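Local structure of FAD dependent oxidoreductase domain-containing protein (Deinococcus radiodurans R1, 3C4N) at residues G43-L55 and Y169-A182. The protein probably acts as an FAD-dependent oxidoreductase of the ETF-QO/FixC family, and binds ADP where such enzymes usually hold the nucleotide part of the cofactor. Numbering follows the deposited sequence.
Sequences GAGRMGAACAFYL and YRPGSLALLAAQQA. With ADP (adenosine-5'-diphosphate), chain C.
Helices 46-55 and 171-182 touch through small residues, running the same general way with their axes 7.8 Å apart at closest and crossing at 34°. Alanines make this spacing possible. Ala175 sets its methyl against the first turn of the other helix, with CB 3.7 Å from Arg46 CA. One turn on, Ala49 CB lies 3.6 Å from the carbonyl O of Ala175 and also meets the methyl of Ala179. Ala178 answers from its own helix, its CB 3.6 Å from Ala49 O. Ala182 continues the row, placing its CB against the backbone of Phe53.

With chi1 at 170°, the Phe53 ring swings away from its own N, which carries it past Ala178 and along Gln181. Its CE1 comes within 3.5 Å of Gln181 CB. The two side chains run side by side in the same direction.

At the other end, Arg46 sends its guanidinium over Pro171, whose CB covers one face near the rim. A bend at chi3 (-51°) helps turn that face to the proline. Tyr169 OH lies in the guanidinium plane, 2.9 Å from Arg46 NH1, but the angle is too poor for a hydrogen bond. Asp380 links the two residues instead: its carboxylate forms a salt bridge with Arg46 NH1, and its backbone O is hydrogen-bonded to Tyr169 OH.

The start of helix 46-55 also receives the ligand. The backbone N of Met47, modelled as selenomethionine, gives a nearly straight 2.9 Å hydrogen bond to the beta-phosphate oxygen O2B of ADP. Gly43, Gly45 and Gly48 fit the GxGxxG pattern of a Rossmann-type dinucleotide-binding fold. Helix 171-182 thus packs against the phosphate-binding helix of that fold.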
ATOM      1  N   GLY A  43       9.929   1.802   8.138  1.00 12.91           N
ATOM      2  CA  GLY A  43       9.239   2.989   8.618  1.00 14.40           C
ATOM      3  C   GLY A  43       8.620   3.807   7.498  1.00 18.77           C
ATOM      4  O   GLY A  43       9.329   4.331   6.628  1.00 18.42           O
ATOM      5  N   ALA A  44       7.298   3.928   7.502  1.00 12.22           N
ATOM      6  CA  ALA A  44       6.649   4.693   6.457  1.00 11.87           C
ATOM      7  C   ALA A  44       6.098   6.038   6.922  1.00 10.78           C
ATOM      8  O   ALA A  44       5.104   6.520   6.388  1.00 16.01           O
ATOM      9  CB  ALA A  44       5.539   3.857   5.792  1.00  3.43           C
ATOM     10  N   GLY A  45       6.743   6.647   7.911  1.00 14.52           N
ATOM     11  CA  GLY A  45       6.308   7.956   8.387  1.00 15.26           C
ATOM     12  C   GLY A  45       6.881   9.013   7.455  1.00 13.50           C
ATOM     13  O   GLY A  45       7.352   8.654   6.382  1.00 16.35           O
ATOM     14  N   ARG A  46       6.863  10.289   7.840  1.00  5.29           N
ATOM     15  CA  ARG A  46       7.393  11.348   6.976  1.00 12.50           C
ATOM     16  C   ARG A  46       8.815  11.081   6.466  1.00  9.71           C
ATOM     17  O   ARG A  46       9.104  11.270   5.292  1.00 15.89           O
ATOM     18  CB  ARG A  46       7.367  12.706   7.701  1.00 12.58           C
ATOM     19  CG  ARG A  46       8.438  12.857   8.774  1.00 14.77           C
ATOM     20  CD  ARG A  46       8.237  14.086   9.652  1.00 26.87           C
ATOM     21  NE  ARG A  46       8.038  15.313   8.883  1.00 23.00           N
ATOM     22  CZ  ARG A  46       7.563  16.436   9.408  1.00 21.83           C
ATOM     23  NH1 ARG A  46       7.391  17.513   8.658  1.00 16.68           N
ATOM     24  NH2 ARG A  46       7.254  16.478  10.695  1.00 27.93           N
HETATM   25  N   MSE A  47       9.698  10.644   7.352  1.00 10.02           N
HETATM   26  CA  MSE A  47      11.079  10.362   7.000  1.00  5.93           C
HETATM   27  C   MSE A  47      11.272   9.181   6.055  1.00 14.11           C
HETATM   28  O   MSE A  47      11.819   9.342   4.966  1.00 17.86           O
HETATM   29  CB  MSE A  47      11.889  10.151   8.279  1.00 12.14           C
HETATM   30  CG  MSE A  47      11.966  11.438   9.179  1.00 10.42           C
HETATM   31 SE   MSE A  47      12.538  13.131   8.285  1.00 23.49          SE
HETATM   32  CE  MSE A  47      14.286  12.582   7.627  1.00 13.44           C
ATOM     33  N   GLY A  48      10.843   7.993   6.476  1.00 14.21           N
ATOM     34  CA  GLY A  48      10.982   6.809   5.636  1.00 12.14           C
ATOM     35  C   GLY A  48      10.240   6.919   4.308  1.00 12.58           C
ATOM     36  O   GLY A  48      10.726   6.538   3.243  1.00 17.21           O
ATOM     37  N   ALA A  49       9.036   7.450   4.370  1.00 12.21           N
ATOM     38  CA  ALA A  49       8.245   7.613   3.169  1.00 12.83           C
ATOM     39  C   ALA A  49       8.944   8.562   2.199  1.00  9.17           C
ATOM     40  O   ALA A  49       8.953   8.317   0.999  1.00  7.10           O
ATOM     41  CB  ALA A  49       6.858   8.147   3.520  1.00 10.88           C
ATOM     42  N   ALA A  50       9.517   9.650   2.704  1.00  6.74           N
ATOM     43  CA  ALA A  50      10.194  10.602   1.818  1.00  8.35           C
ATOM     44  C   ALA A  50      11.452   9.994   1.219  1.00 12.99           C
ATOM     45  O   ALA A  50      11.729  10.155   0.028  1.00 11.91           O
ATOM     46  CB  ALA A  50      10.550  11.870   2.572  1.00  7.11           C
ATOM     47  N   CYS A  51      12.206   9.289   2.058  1.00 14.53           N
ATOM     48  CA  CYS A  51      13.441   8.648   1.630  1.00 11.86           C
ATOM     49  C   CYS A  51      13.145   7.599   0.561  1.00  9.88           C
ATOM     50  O   CYS A  51      13.862   7.516  -0.435  1.00 11.16           O
ATOM     51  CB  CYS A  51      14.145   8.015   2.833  1.00 18.64           C
ATOM     52  SG  CYS A  51      15.875   7.610   2.543  1.00 17.25           S
ATOM     53  N   ALA A  52      12.087   6.809   0.757  1.00 11.13           N
ATOM     54  CA  ALA A  52      11.722   5.776  -0.221  1.00 12.40           C
ATOM     55  C   ALA A  52      11.331   6.430  -1.540  1.00 13.32           C
ATOM     56  O   ALA A  52      11.626   5.906  -2.614  1.00 16.12           O
ATOM     57  CB  ALA A  52      10.578   4.912   0.298  1.00  8.60           C
ATOM     58  N   PHE A  53      10.677   7.583  -1.453  1.00 17.11           N
ATOM     59  CA  PHE A  53      10.282   8.303  -2.653  1.00 16.94           C
ATOM     60  C   PHE A  53      11.526   8.784  -3.421  1.00 19.44           C
ATOM     61  O   PHE A  53      11.666   8.509  -4.614  1.00 19.19           O
ATOM     62  CB  PHE A  53       9.397   9.491  -2.286  1.00  9.09           C
ATOM     63  CG  PHE A  53       9.142  10.418  -3.423  1.00  9.68           C
ATOM     64  CD1 PHE A  53       8.426   9.997  -4.533  1.00 20.62           C
ATOM     65  CD2 PHE A  53       9.629  11.717  -3.392  1.00 15.92           C
ATOM     66  CE1 PHE A  53       8.193  10.863  -5.609  1.00 17.67           C
ATOM     67  CE2 PHE A  53       9.407  12.593  -4.455  1.00 17.55           C
ATOM     68  CZ  PHE A  53       8.686  12.166  -5.567  1.00 16.31           C
ATOM     69  N   TYR A  54      12.437   9.469  -2.732  1.00 12.15           N
ATOM     70  CA  TYR A  54      13.635   9.980  -3.384  1.00 15.05           C
ATOM     71  C   TYR A  54      14.508   8.858  -3.945  1.00 19.33           C
ATOM     72  O   TYR A  54      15.147   9.028  -4.980  1.00 19.52           O
ATOM     73  CB  TYR A  54      14.460  10.846  -2.428  1.00 11.67           C
ATOM     74  CG  TYR A  54      13.768  12.117  -2.004  1.00 13.46           C
ATOM     75  CD1 TYR A  54      13.272  13.015  -2.952  1.00 15.50           C
ATOM     76  CD2 TYR A  54      13.608  12.422  -0.657  1.00  9.77           C
ATOM     77  CE1 TYR A  54      12.628  14.191  -2.561  1.00 22.75           C
ATOM     78  CE2 TYR A  54      12.971  13.586  -0.253  1.00 14.75           C
ATOM     79  CZ  TYR A  54      12.481  14.471  -1.198  1.00 23.04           C
ATOM     80  OH  TYR A  54      11.842  15.624  -0.778  1.00 19.89           O
ATOM     81  N   LEU A  55      14.536   7.713  -3.270  1.00 10.41           N
ATOM     82  CA  LEU A  55      15.321   6.599  -3.766  1.00 12.68           C
ATOM     83  C   LEU A  55      14.703   6.018  -5.034  1.00 11.94           C
ATOM     84  O   LEU A  55      15.425   5.551  -5.917  1.00 16.27           O
ATOM     85  CB  LEU A  55      15.464   5.511  -2.703  1.00 11.29           C
ATOM     86  CG  LEU A  55      16.514   5.831  -1.640  1.00 13.65           C
ATOM     87  CD1 LEU A  55      16.382   4.844  -0.480  1.00  7.72           C
ATOM     88  CD2 LEU A  55      17.914   5.759  -2.268  1.00  6.94           C
ATOM     89  N   TYR A 169       1.495  23.161   6.925  1.00 17.72           N
ATOM     90  CA  TYR A 169       1.041  22.052   6.094  1.00 14.95           C
ATOM     91  C   TYR A 169       0.805  20.853   6.990  1.00 15.34           C
ATOM     92  O   TYR A 169       1.177  20.864   8.166  1.00 15.70           O
ATOM     93  CB  TYR A 169       2.102  21.703   5.053  1.00 17.63           C
ATOM     94  CG  TYR A 169       3.418  21.213   5.639  1.00 23.58           C
ATOM     95  CD1 TYR A 169       3.685  19.837   5.798  1.00 25.69           C
ATOM     96  CD2 TYR A 169       4.408  22.119   6.005  1.00 13.89           C
ATOM     97  CE1 TYR A 169       4.919  19.386   6.300  1.00 15.61           C
ATOM     98  CE2 TYR A 169       5.631  21.685   6.505  1.00 15.03           C
ATOM     99  CZ  TYR A 169       5.886  20.327   6.646  1.00 23.14           C
ATOM    100  OH  TYR A 169       7.124  19.927   7.101  1.00 17.39           O
ATOM    101  N   ARG A 170       0.198  19.810   6.440  1.00 12.39           N
ATOM    102  CA  ARG A 170      -0.043  18.606   7.229  1.00  9.82           C
ATOM    103  C   ARG A 170       1.029  17.572   6.905  1.00  9.79           C
ATOM    104  O   ARG A 170       1.108  17.073   5.783  1.00 15.80           O
ATOM    105  CB  ARG A 170      -1.432  18.030   6.920  1.00  5.49           C
ATOM    106  CG  ARG A 170      -2.582  18.976   7.206  1.00 14.44           C
ATOM    107  CD  ARG A 170      -2.617  19.360   8.677  1.00 28.45           C
ATOM    108  NE  ARG A 170      -2.769  18.184   9.536  1.00 34.20           N
ATOM    109  CZ  ARG A 170      -3.928  17.595   9.815  1.00 41.82           C
ATOM    110  NH1 ARG A 170      -5.058  18.076   9.311  1.00 39.71           N
ATOM    111  NH2 ARG A 170      -3.950  16.515  10.587  1.00 42.57           N
ATOM    112  N   PRO A 171       1.872  17.233   7.888  1.00 16.18           N
ATOM    113  CA  PRO A 171       2.933  16.246   7.664  1.00 11.99           C
ATOM    114  C   PRO A 171       2.356  14.915   7.207  1.00 18.41           C
ATOM    115  O   PRO A 171       2.981  14.188   6.433  1.00 13.46           O
ATOM    116  CB  PRO A 171       3.606  16.136   9.033  1.00 17.96           C
ATOM    117  CG  PRO A 171       3.367  17.489   9.641  1.00 14.15           C
ATOM    118  CD  PRO A 171       1.925  17.756   9.263  1.00 17.10           C
ATOM    119  N   GLY A 172       1.155  14.611   7.704  1.00 21.81           N
ATOM    120  CA  GLY A 172       0.471  13.381   7.350  1.00 12.40           C
ATOM    121  C   GLY A 172       0.245  13.330   5.854  1.00 16.52           C
ATOM    122  O   GLY A 172       0.504  12.313   5.213  1.00 18.62           O
ATOM    123  N   SER A 173      -0.238  14.431   5.289  1.00 13.12           N
ATOM    124  CA  SER A 173      -0.462  14.495   3.851  1.00 15.36           C
ATOM    125  C   SER A 173       0.856  14.390   3.087  1.00 13.87           C
ATOM    126  O   SER A 173       0.915  13.779   2.024  1.00 17.90           O
ATOM    127  CB  SER A 173      -1.149  15.805   3.472  1.00 20.75           C
ATOM    128  OG  SER A 173      -2.485  15.816   3.928  1.00 36.98           O
ATOM    129  N   LEU A 174       1.908  15.001   3.624  1.00 13.26           N
ATOM    130  CA  LEU A 174       3.226  14.972   2.988  1.00  9.02           C
ATOM    131  C   LEU A 174       3.698  13.535   2.898  1.00  9.36           C
ATOM    132  O   LEU A 174       4.072  13.063   1.828  1.00 20.25           O
ATOM    133  CB  LEU A 174       4.235  15.795   3.798  1.00  3.64           C
ATOM    134  CG  LEU A 174       5.685  15.747   3.319  1.00  9.16           C
ATOM    135  CD1 LEU A 174       5.721  16.045   1.828  1.00  5.24           C
ATOM    136  CD2 LEU A 174       6.569  16.771   4.081  1.00  1.12           C
ATOM    137  N   ALA A 175       3.660  12.846   4.030  1.00 12.53           N
ATOM    138  CA  ALA A 175       4.088  11.457   4.117  1.00 15.72           C
ATOM    139  C   ALA A 175       3.290  10.544   3.178  1.00 12.99           C
ATOM    140  O   ALA A 175       3.875   9.791   2.408  1.00 11.99           O
ATOM    141  CB  ALA A 175       3.965  10.977   5.562  1.00 22.02           C
ATOM    142  N   LEU A 176       1.960  10.612   3.254  1.00 10.86           N
ATOM    143  CA  LEU A 176       1.093   9.798   2.396  1.00 14.39           C
ATOM    144  C   LEU A 176       1.450  10.017   0.926  1.00 18.31           C
ATOM    145  O   LEU A 176       1.608   9.066   0.161  1.00 19.15           O
ATOM    146  CB  LEU A 176      -0.380  10.161   2.609  1.00  6.22           C
ATOM    147  CG  LEU A 176      -1.353   9.291   1.801  1.00 16.62           C
ATOM    148  CD1 LEU A 176      -1.188   7.848   2.236  1.00  6.43           C
ATOM    149  CD2 LEU A 176      -2.809   9.750   1.990  1.00  1.09           C
ATOM    150  N   LEU A 177       1.558  11.286   0.543  1.00 14.78           N
ATOM    151  CA  LEU A 177       1.903  11.653  -0.820  1.00 16.42           C
ATOM    152  C   LEU A 177       3.206  10.989  -1.228  1.00 18.68           C
ATOM    153  O   LEU A 177       3.320  10.430  -2.315  1.00 22.30           O
ATOM    154  CB  LEU A 177       2.068  13.167  -0.945  1.00  9.63           C
ATOM    155  CG  LEU A 177       2.744  13.664  -2.221  1.00  4.14           C
ATOM    156  CD1 LEU A 177       1.958  13.239  -3.453  1.00  9.16           C
ATOM    157  CD2 LEU A 177       2.847  15.164  -2.159  1.00 20.48           C
ATOM    158  N   ALA A 178       4.190  11.054  -0.346  1.00 14.23           N
ATOM    159  CA  ALA A 178       5.484  10.477  -0.634  1.00  9.35           C
ATOM    160  C   ALA A 178       5.362   8.974  -0.767  1.00  8.84           C
ATOM    161  O   ALA A 178       5.903   8.386  -1.699  1.00 12.56           O
ATOM    162  CB  ALA A 178       6.472  10.838   0.464  1.00  9.54           C
ATOM    163  N   ALA A 179       4.648   8.340   0.153  1.00 13.87           N
ATOM    164  CA  ALA A 179       4.498   6.892   0.067  1.00  9.75           C
ATOM    165  C   ALA A 179       3.766   6.545  -1.234  1.00 10.75           C
ATOM    166  O   ALA A 179       4.224   5.707  -2.003  1.00 15.54           O
ATOM    167  CB  ALA A 179       3.731   6.360   1.277  1.00  4.90           C
ATOM    168  N   GLN A 180       2.641   7.201  -1.487  1.00  7.61           N
ATOM    169  CA  GLN A 180       1.882   6.932  -2.694  1.00 14.79           C
ATOM    170  C   GLN A 180       2.743   6.960  -3.949  1.00 19.89           C
ATOM    171  O   GLN A 180       2.783   5.987  -4.711  1.00 23.86           O
ATOM    172  CB  GLN A 180       0.729   7.923  -2.821  1.00  7.89           C
ATOM    173  CG  GLN A 180      -0.333   7.656  -1.790  1.00  9.35           C
ATOM    174  CD  GLN A 180      -1.517   8.559  -1.929  1.00 19.61           C
ATOM    175  OE1 GLN A 180      -1.374   9.737  -2.277  1.00 19.73           O
ATOM    176  NE2 GLN A 180      -2.709   8.023  -1.646  1.00 15.52           N
ATOM    177  N   GLN A 181       3.438   8.076  -4.144  1.00 17.12           N
ATOM    178  CA  GLN A 181       4.324   8.275  -5.279  1.00 13.12           C
ATOM    179  C   GLN A 181       5.415   7.204  -5.332  1.00 15.43           C
ATOM    180  O   GLN A 181       5.789   6.757  -6.414  1.00 18.95           O
ATOM    181  CB  GLN A 181       4.969   9.667  -5.202  1.00 16.43           C
ATOM    182  CG  GLN A 181       4.057  10.833  -5.570  1.00 19.29           C
ATOM    183  CD  GLN A 181       3.344  10.617  -6.896  1.00 23.72           C
ATOM    184  OE1 GLN A 181       2.247  10.060  -6.927  1.00 35.94           O
ATOM    185  NE2 GLN A 181       3.967  11.045  -7.993  1.00 18.61           N
ATOM    186  N   ALA A 182       5.930   6.797  -4.171  1.00 18.66           N
ATOM    187  CA  ALA A 182       6.975   5.770  -4.120  1.00 19.63           C
ATOM    188  C   ALA A 182       6.417   4.436  -4.615  1.00 19.98           C
ATOM    189  O   ALA A 182       7.086   3.687  -5.343  1.00 17.32           O
ATOM    190  CB  ALA A 182       7.500   5.625  -2.696  1.00  7.19           C
TER
HETATM  191  PB  ADP C 411       9.314   9.820  11.631  1.00 25.71           P
HETATM  192  O1B ADP C 411      10.747   9.917  11.910  1.00 19.79           O
HETATM  193  O2B ADP C 411       9.014  10.087  10.082  1.00 30.48           O
HETATM  194  O3B ADP C 411       8.493  10.885  12.525  1.00 33.15           O
HETATM  195  PA  ADP C 411       7.384   8.252  12.545  1.00 19.51           P
HETATM  196  O1A ADP C 411       7.483   8.067  14.005  1.00 20.72           O
HETATM  197  O2A ADP C 411       6.498   9.573  12.242  1.00 16.15           O
HETATM  198  O3A ADP C 411       8.843   8.350  11.883  1.00 33.91           O
HETATM  199  O5' ADP C 411       6.841   6.964  11.767  1.00 23.42           O
HETATM  200  C5' ADP C 411       7.938   6.166  11.446  1.00  1.38           C
HETATM  201  C4' ADP C 411       7.502   4.750  11.174  1.00 21.87           C
HETATM  202  O4' ADP C 411       8.239   3.535  11.468  1.00 20.34           O
HETATM  203  C3' ADP C 411       6.302   4.784  12.069  1.00 23.76           C
HETATM  204  O3' ADP C 411       5.201   5.386  11.386  1.00 29.30           O
HETATM  205  C2' ADP C 411       6.060   3.324  12.459  1.00 19.30           C
HETATM  206  O2' ADP C 411       4.734   2.920  12.078  1.00 34.85           O
HETATM  207  C1' ADP C 411       7.192   2.560  11.716  1.00 19.31           C
HETATM  208  N9  ADP C 411       7.882   1.586  12.499  1.00 21.28           N
HETATM  209  C8  ADP C 411       8.367   1.805  13.798  1.00 28.02           C
HETATM  210  N7  ADP C 411       8.920   0.691  14.246  1.00 21.84           N
HETATM  211  C5  ADP C 411       8.864  -0.259  13.276  1.00 19.81           C
HETATM  212  C6  ADP C 411       9.376  -1.573  13.109  1.00 18.33           C
HETATM  213  N6  ADP C 411      10.385  -2.067  13.963  1.00 15.62           N
HETATM  214  N1  ADP C 411       9.089  -2.249  11.975  1.00 18.42           N
HETATM  215  C2  ADP C 411       8.369  -1.700  10.998  1.00 16.54           C
HETATM  216  N3  ADP C 411       7.930  -0.497  11.061  1.00 19.53           N
HETATM  217  C4  ADP C 411       8.208   0.325  12.154  1.00 18.48           C